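Local coordinates for spindle pole body-associated protein VIK1 (Saccharomyces cerevisiae, PDB 2O0A) that recruits the minus-end-directed kinesin Kar3 to microtubules as its non-motor heterodimer partner, represented here by its C-terminal motor-homology domain, which lacks a nucleotide-binding site, at residues A[24-36]-A[61-75]. Sequence-based numbering, arbitrary orientation.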
loop_
_atom_site.group_PDB
_atom_site.type_symbol
_atom_site.label_atom_id
_atom_site.label_comp_id
_atom_site.label_asym_id
_atom_site.label_seq_id
_atom_site.Cartn_x
_atom_site.Cartn_y
_atom_site.Cartn_z
ATOM N N GLY A 24 -5.910 15.748 9.026
ATOM C CA GLY A 24 -5.424 15.818 7.640
ATOM C C GLY A 24 -4.050 15.191 7.490
ATOM O O GLY A 24 -3.251 15.606 6.640
ATOM N N THR A 25 -3.801 14.172 8.312
ATOM C CA THR A 25 -2.509 13.511 8.414
ATOM C C THR A 25 -2.291 12.567 7.232
ATOM O O THR A 25 -3.230 11.902 6.788
ATOM C CB THR A 25 -2.420 12.676 9.719
ATOM O OG1 THR A 25 -2.992 13.411 10.812
ATOM C CG2 THR A 25 -0.976 12.360 10.039
ATOM N N MET A 26 -1.057 12.520 6.739
ATOM C CA MET A 26 -0.688 11.566 5.694
ATOM C C MET A 26 -0.402 10.215 6.351
ATOM O O MET A 26 0.490 10.104 7.202
ATOM C CB MET A 26 0.529 12.058 4.902
ATOM C CG MET A 26 1.039 11.061 3.876
ATOM S SD MET A 26 -0.221 10.649 2.650
ATOM C CE MET A 26 -0.286 12.167 1.722
ATOM N N ARG A 27 -1.168 9.194 5.960
ATOM C CA ARG A 27 -1.068 7.874 6.581
ATOM C C ARG A 27 0.266 7.214 6.272
ATOM O O ARG A 27 0.668 7.101 5.110
ATOM C CB ARG A 27 -2.208 6.976 6.095
ATOM C CG ARG A 27 -3.531 7.275 6.731
ATOM C CD ARG A 27 -4.662 6.546 6.018
ATOM N NE ARG A 27 -5.937 6.844 6.663
ATOM C CZ ARG A 27 -6.657 7.937 6.430
ATOM N NH1 ARG A 27 -6.229 8.863 5.580
ATOM N NH2 ARG A 27 -7.806 8.114 7.061
ATOM N N CYS A 28 0.955 6.794 7.335
ATOM C CA CYS A 28 2.240 6.100 7.222
ATOM C C CYS A 28 2.352 5.095 8.361
ATOM O O CYS A 28 2.362 5.451 9.546
ATOM C CB CYS A 28 3.394 7.094 7.226
ATOM S SG CYS A 28 4.998 6.359 6.877
ATOM N N TYR A 29 2.372 3.820 7.986
ATOM C CA TYR A 29 2.360 2.724 8.931
ATOM C C TYR A 29 3.617 1.910 8.779
ATOM O O TYR A 29 4.081 1.732 7.664
ATOM C CB TYR A 29 1.157 1.832 8.630
ATOM C CG TYR A 29 -0.157 2.462 9.046
ATOM C CD1 TYR A 29 -0.811 2.005 10.178
ATOM C CD2 TYR A 29 -0.746 3.507 8.303
ATOM C CE1 TYR A 29 -2.024 2.563 10.581
ATOM C CE2 TYR A 29 -1.959 4.072 8.701
ATOM C CZ TYR A 29 -2.579 3.594 9.831
ATOM O OH TYR A 29 -3.782 4.137 10.239
ATOM N N ALA A 30 4.170 1.429 9.894
ATOM C CA ALA A 30 5.329 0.535 9.844
ATOM C C ALA A 30 4.874 -0.876 10.154
ATOM O O ALA A 30 4.197 -1.106 11.159
ATOM C CB ALA A 30 6.389 0.984 10.859
ATOM N N TYR A 31 5.232 -1.822 9.294
ATOM C CA TYR A 31 4.885 -3.219 9.480
ATOM C C TYR A 31 6.224 -3.924 9.661
ATOM O O TYR A 31 7.003 -4.037 8.716
ATOM C CB TYR A 31 4.138 -3.689 8.230
ATOM C CG TYR A 31 3.412 -5.012 8.298
ATOM C CD1 TYR A 31 3.143 -5.657 9.513
ATOM C CD2 TYR A 31 2.929 -5.596 7.131
ATOM C CE1 TYR A 31 2.455 -6.871 9.541
ATOM C CE2 TYR A 31 2.239 -6.784 7.149
ATOM C CZ TYR A 31 1.995 -7.420 8.353
ATOM O OH TYR A 31 1.318 -8.619 8.319
ATOM N N VAL A 32 6.497 -4.385 10.875
ATOM C CA VAL A 32 7.888 -4.656 11.256
ATOM C C VAL A 32 8.130 -6.103 11.652
ATOM O O VAL A 32 7.272 -6.721 12.292
ATOM C CB VAL A 32 8.363 -3.704 12.399
ATOM C CG1 VAL A 32 8.174 -2.232 12.027
ATOM C CG2 VAL A 32 7.693 -4.042 13.732
ATOM N N MET A 33 9.293 -6.636 11.270
ATOM C CA MET A 33 9.741 -7.947 11.736
ATOM C C MET A 33 10.846 -7.740 12.780
ATOM O O MET A 33 12.029 -7.750 12.436
ATOM C CB MET A 33 10.237 -8.809 10.570
ATOM C CG MET A 33 9.116 -9.357 9.728
ATOM S SD MET A 33 8.329 -10.746 10.547
ATOM C CE MET A 33 8.954 -12.097 9.555
ATOM N N GLU A 34 10.428 -7.503 14.032
ATOM C CA GLU A 34 11.324 -7.085 15.111
ATOM C C GLU A 34 12.501 -8.053 15.268
ATOM O O GLU A 34 13.637 -7.630 15.507
ATOM C CB GLU A 34 10.566 -6.933 16.448
ATOM C CG GLU A 34 11.493 -6.549 17.609
ATOM C CD GLU A 34 10.788 -6.206 18.897
ATOM O OE1 GLU A 34 9.566 -5.965 18.900
ATOM O OE2 GLU A 34 11.491 -6.150 19.921
ATOM N N GLN A 35 12.232 -9.342 15.115
ATOM C CA GLN A 35 13.256 -10.361 15.345
ATOM C C GLN A 35 14.379 -10.304 14.309
ATOM O O GLN A 35 15.483 -10.811 14.549
ATOM C CB GLN A 35 12.614 -11.753 15.433
ATOM C CG GLN A 35 12.255 -12.371 14.093
ATOM C CD GLN A 35 10.966 -11.831 13.467
ATOM O OE1 GLN A 35 10.264 -10.982 14.030
ATOM N NE2 GLN A 35 10.663 -12.323 12.274
ATOM N N ASN A 36 14.106 -9.679 13.163
ATOM C CA ASN A 36 15.118 -9.518 12.109
ATOM C C ASN A 36 15.657 -8.098 11.974
ATOM O O ASN A 36 16.347 -7.769 11.002
ATOM C CB ASN A 36 14.595 -10.045 10.768
ATOM C CG ASN A 36 14.316 -11.530 10.806
ATOM O OD1 ASN A 36 14.736 -12.242 11.739
ATOM N ND2 ASN A 36 13.610 -12.017 9.795
ATOM N N PHE A 61 4.836 6.841 13.640
ATOM C CA PHE A 61 3.983 6.305 12.586
ATOM C C PHE A 61 2.561 6.344 13.106
ATOM O O PHE A 61 2.334 6.406 14.321
ATOM C CB PHE A 61 4.358 4.855 12.306
ATOM C CG PHE A 61 5.724 4.690 11.691
ATOM C CD1 PHE A 61 5.867 4.607 10.315
ATOM C CD2 PHE A 61 6.857 4.621 12.496
ATOM C CE1 PHE A 61 7.118 4.469 9.743
ATOM C CE2 PHE A 61 8.124 4.483 11.932
ATOM C CZ PHE A 61 8.251 4.401 10.552
ATOM N N ASN A 62 1.582 6.280 12.207
ATOM C CA ASN A 62 0.215 6.180 12.692
ATOM C C ASN A 62 0.045 4.943 13.576
ATOM O O ASN A 62 -0.647 4.982 14.607
ATOM C CB ASN A 62 -0.776 6.216 11.525
ATOM C CG ASN A 62 -0.710 7.529 10.766
ATOM O OD1 ASN A 62 -0.268 7.567 9.635
ATOM N ND2 ASN A 62 -1.089 8.623 11.420
ATOM N N ARG A 63 0.698 3.853 13.189
ATOM C CA ARG A 63 0.771 2.652 14.007
ATOM C C ARG A 63 1.989 1.845 13.568
ATOM O O ARG A 63 2.342 1.844 12.383
ATOM C CB ARG A 63 -0.522 1.835 13.875
ATOM C CG ARG A 63 -0.554 0.556 14.691
ATOM C CD ARG A 63 -1.966 0.114 14.991
ATOM N NE ARG A 63 -2.672 0.957 15.966
ATOM C CZ ARG A 63 -2.500 0.895 17.286
ATOM N NH1 ARG A 63 -1.627 0.047 17.820
ATOM N NH2 ARG A 63 -3.210 1.688 18.080
ATOM N N VAL A 64 2.626 1.190 14.535
ATOM C CA VAL A 64 3.705 0.221 14.320
ATOM C C VAL A 64 3.120 -1.158 14.576
ATOM O O VAL A 64 2.606 -1.462 15.658
ATOM C CB VAL A 64 4.927 0.511 15.235
ATOM C CG1 VAL A 64 5.951 -0.622 15.142
ATOM C CG2 VAL A 64 5.535 1.836 14.829
ATOM N N ILE A 65 3.156 -1.986 13.543
ATOM C CA ILE A 65 2.452 -3.250 13.533
ATOM C C ILE A 65 3.440 -4.405 13.541
ATOM O O ILE A 65 4.235 -4.529 12.621
ATOM C CB ILE A 65 1.561 -3.344 12.248
ATOM C CG1 ILE A 65 0.532 -2.211 12.222
ATOM C CG2 ILE A 65 0.878 -4.690 12.160
ATOM C CD1 ILE A 65 -0.062 -1.957 10.828
ATOM N N PRO A 66 3.378 -5.272 14.564
ATOM C CA PRO A 66 4.318 -6.391 14.623
ATOM C C PRO A 66 3.881 -7.590 13.779
ATOM O O PRO A 66 2.845 -8.203 14.053
ATOM C CB PRO A 66 4.337 -6.746 16.116
ATOM C CG PRO A 66 2.978 -6.348 16.606
ATOM C CD PRO A 66 2.457 -5.253 15.716
ATOM N N HIS A 67 4.684 -7.926 12.776
ATOM C CA HIS A 67 4.406 -9.053 11.893
ATOM C C HIS A 67 4.344 -10.422 12.605
ATOM O O HIS A 67 3.620 -11.306 12.173
ATOM C CB HIS A 67 5.422 -9.091 10.746
ATOM C CG HIS A 67 5.058 -10.034 9.640
ATOM N ND1 HIS A 67 4.465 -9.613 8.469
ATOM C CD2 HIS A 67 5.231 -11.372 9.514
ATOM C CE1 HIS A 67 4.267 -10.653 7.681
ATOM N NE2 HIS A 67 4.720 -11.733 8.291
ATOM N N LEU A 68 5.080 -10.602 13.701
ATOM C CA LEU A 68 4.980 -11.875 14.421
ATOM C C LEU A 68 3.620 -12.035 15.089
ATOM O O LEU A 68 3.218 -13.150 15.416
ATOM C CB LEU A 68 6.107 -12.043 15.448
ATOM C CG LEU A 68 6.246 -10.985 16.543
ATOM C CD1 LEU A 68 5.247 -11.212 17.675
ATOM C CD2 LEU A 68 7.682 -10.981 17.078
ATOM N N LYS A 69 2.911 -10.918 15.271
ATOM C CA LYS A 69 1.569 -10.932 15.847
ATOM C C LYS A 69 0.473 -10.807 14.778
ATOM O O LYS A 69 -0.616 -11.354 14.937
ATOM C CB LYS A 69 1.427 -9.816 16.890
ATOM C CG LYS A 69 0.006 -9.589 17.360
ATOM C CD LYS A 69 -0.097 -9.167 18.809
ATOM C CE LYS A 69 0.481 -7.809 19.069
ATOM N NZ LYS A 69 -0.270 -7.163 20.175
ATOM N N VAL A 70 0.773 -10.071 13.702
ATOM C CA VAL A 70 -0.224 -9.755 12.674
ATOM C C VAL A 70 0.247 -10.289 11.316
ATOM O O VAL A 70 1.171 -9.745 10.709
ATOM C CB VAL A 70 -0.498 -8.220 12.615
ATOM C CG1 VAL A 70 -1.533 -7.897 11.553
ATOM C CG2 VAL A 70 -0.934 -7.679 13.978
ATOM N N SER A 71 -0.371 -11.387 10.864
ATOM C CA SER A 71 -0.098 -11.974 9.545
ATOM C C SER A 71 -0.602 -11.027 8.474
ATOM O O SER A 71 -1.387 -10.133 8.782
ATOM C CB SER A 71 -0.859 -13.279 9.383
ATOM O OG SER A 71 -2.260 -13.034 9.398
ATOM N N GLU A 72 -0.199 -11.266 7.232
ATOM C CA GLU A 72 -0.647 -10.385 6.138
ATOM C C GLU A 72 -2.164 -10.375 5.961
ATOM O O GLU A 72 -2.752 -9.327 5.775
ATOM C CB GLU A 72 0.182 -10.605 4.873
ATOM C CG GLU A 72 1.581 -10.090 5.238
ATOM C CD GLU A 72 2.692 -10.355 4.271
ATOM O OE1 GLU A 72 2.469 -11.015 3.242
ATOM O OE2 GLU A 72 3.824 -9.893 4.576
ATOM N N ASP A 73 -2.810 -11.527 6.116
ATOM C CA ASP A 73 -4.279 -11.561 6.087
ATOM C C ASP A 73 -4.906 -10.706 7.198
ATOM O O ASP A 73 -5.904 -9.999 6.964
ATOM C CB ASP A 73 -4.773 -12.998 6.236
ATOM C CG ASP A 73 -4.485 -13.866 5.031
ATOM O OD1 ASP A 73 -4.226 -13.355 3.914
ATOM O OD2 ASP A 73 -4.550 -15.105 5.203
ATOM N N LYS A 74 -4.356 -10.792 8.416
ATOM C CA LYS A 74 -4.839 -9.980 9.542
ATOM C C LYS A 74 -4.522 -8.494 9.364
ATOM O O LYS A 74 -5.303 -7.618 9.766
ATOM C CB LYS A 74 -4.253 -10.501 10.861
ATOM C CG LYS A 74 -4.859 -9.834 12.077
ATOM C CD LYS A 74 -4.480 -10.554 13.363
ATOM C CE LYS A 74 -5.259 -11.851 13.498
ATOM N NZ LYS A 74 -6.729 -11.628 13.631
ATOM N N PHE A 75 -3.387 -8.201 8.729
ATOM C CA PHE A 75 -3.085 -6.802 8.396
ATOM C C PHE A 75 -4.266 -6.193 7.639
ATOM O O PHE A 75 -4.735 -5.115 7.967
ATOM C CB PHE A 75 -1.799 -6.627 7.568
ATOM C CG PHE A 75 -1.656 -5.232 7.032
ATOM C CD1 PHE A 75 -1.199 -4.209 7.852
ATOM C CD2 PHE A 75 -2.041 -4.926 5.727
ATOM C CE1 PHE A 75 -1.112 -2.900 7.377
ATOM C CE2 PHE A 75 -1.960 -3.623 5.244
ATOM C CZ PHE A 75 -1.491 -2.610 6.081
HETATM O O HOH W 1 7.723 -9.416 14.021
#
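Strands 27-32 and 63-66 pair in parallel in the mixed sheet of a kinesin-like motor fold, where strand 265-270 also pairs with strand 27-32. Ala30 N donates to Arg63 O and Ala30 O accepts from Ile65 N (2.7 Å); Val32 continues the ladder, its N bonding to Ile65 O and its O receiving His67 N. At the other end Asn62 takes over with its side chain: OD1 accepts from Cys28 N (2.7 Å) in a nearly straight bond (166°), while Asn62 N returns a bond to Cys28 O, so side chain and backbone of Asn62 together grip both backbone polar atoms of Cys28. Asn62 CB lies over one face of the Tyr29 ring, which stacks on Phe265. Ala30 CB sits above the centre of the Phe61 ring, 3.6 Å from its centroid. On the sheet face that carries Ile65, the Tyr31 ring reaches to the start of helix 72-89. Its CG stands anti to the backbone N (chi1 -167°), which carries the ring toward the helix and brings OH to Val70 O, where it donates a 2.6 Å bond from above the carbonyl plane. Ile65 CG2 packs 3.6 Å from Tyr31 CD1, and the Phe75 ring lies nearly parallel but slid aside. His67 crosses Tyr31 obliquely, and its CD2 touches Met33 SD at 3.3 Å. A phenylalanine in place of Tyr31 would probably keep much of the ring packing but leave Val70 O without this donor, weakening the tie to the helix start. Backbone bonds thus join the two strands, while Tyr31, through ring packing and hydroxyl, ties the sheet to the turn just ahead of the N-cap Ser71.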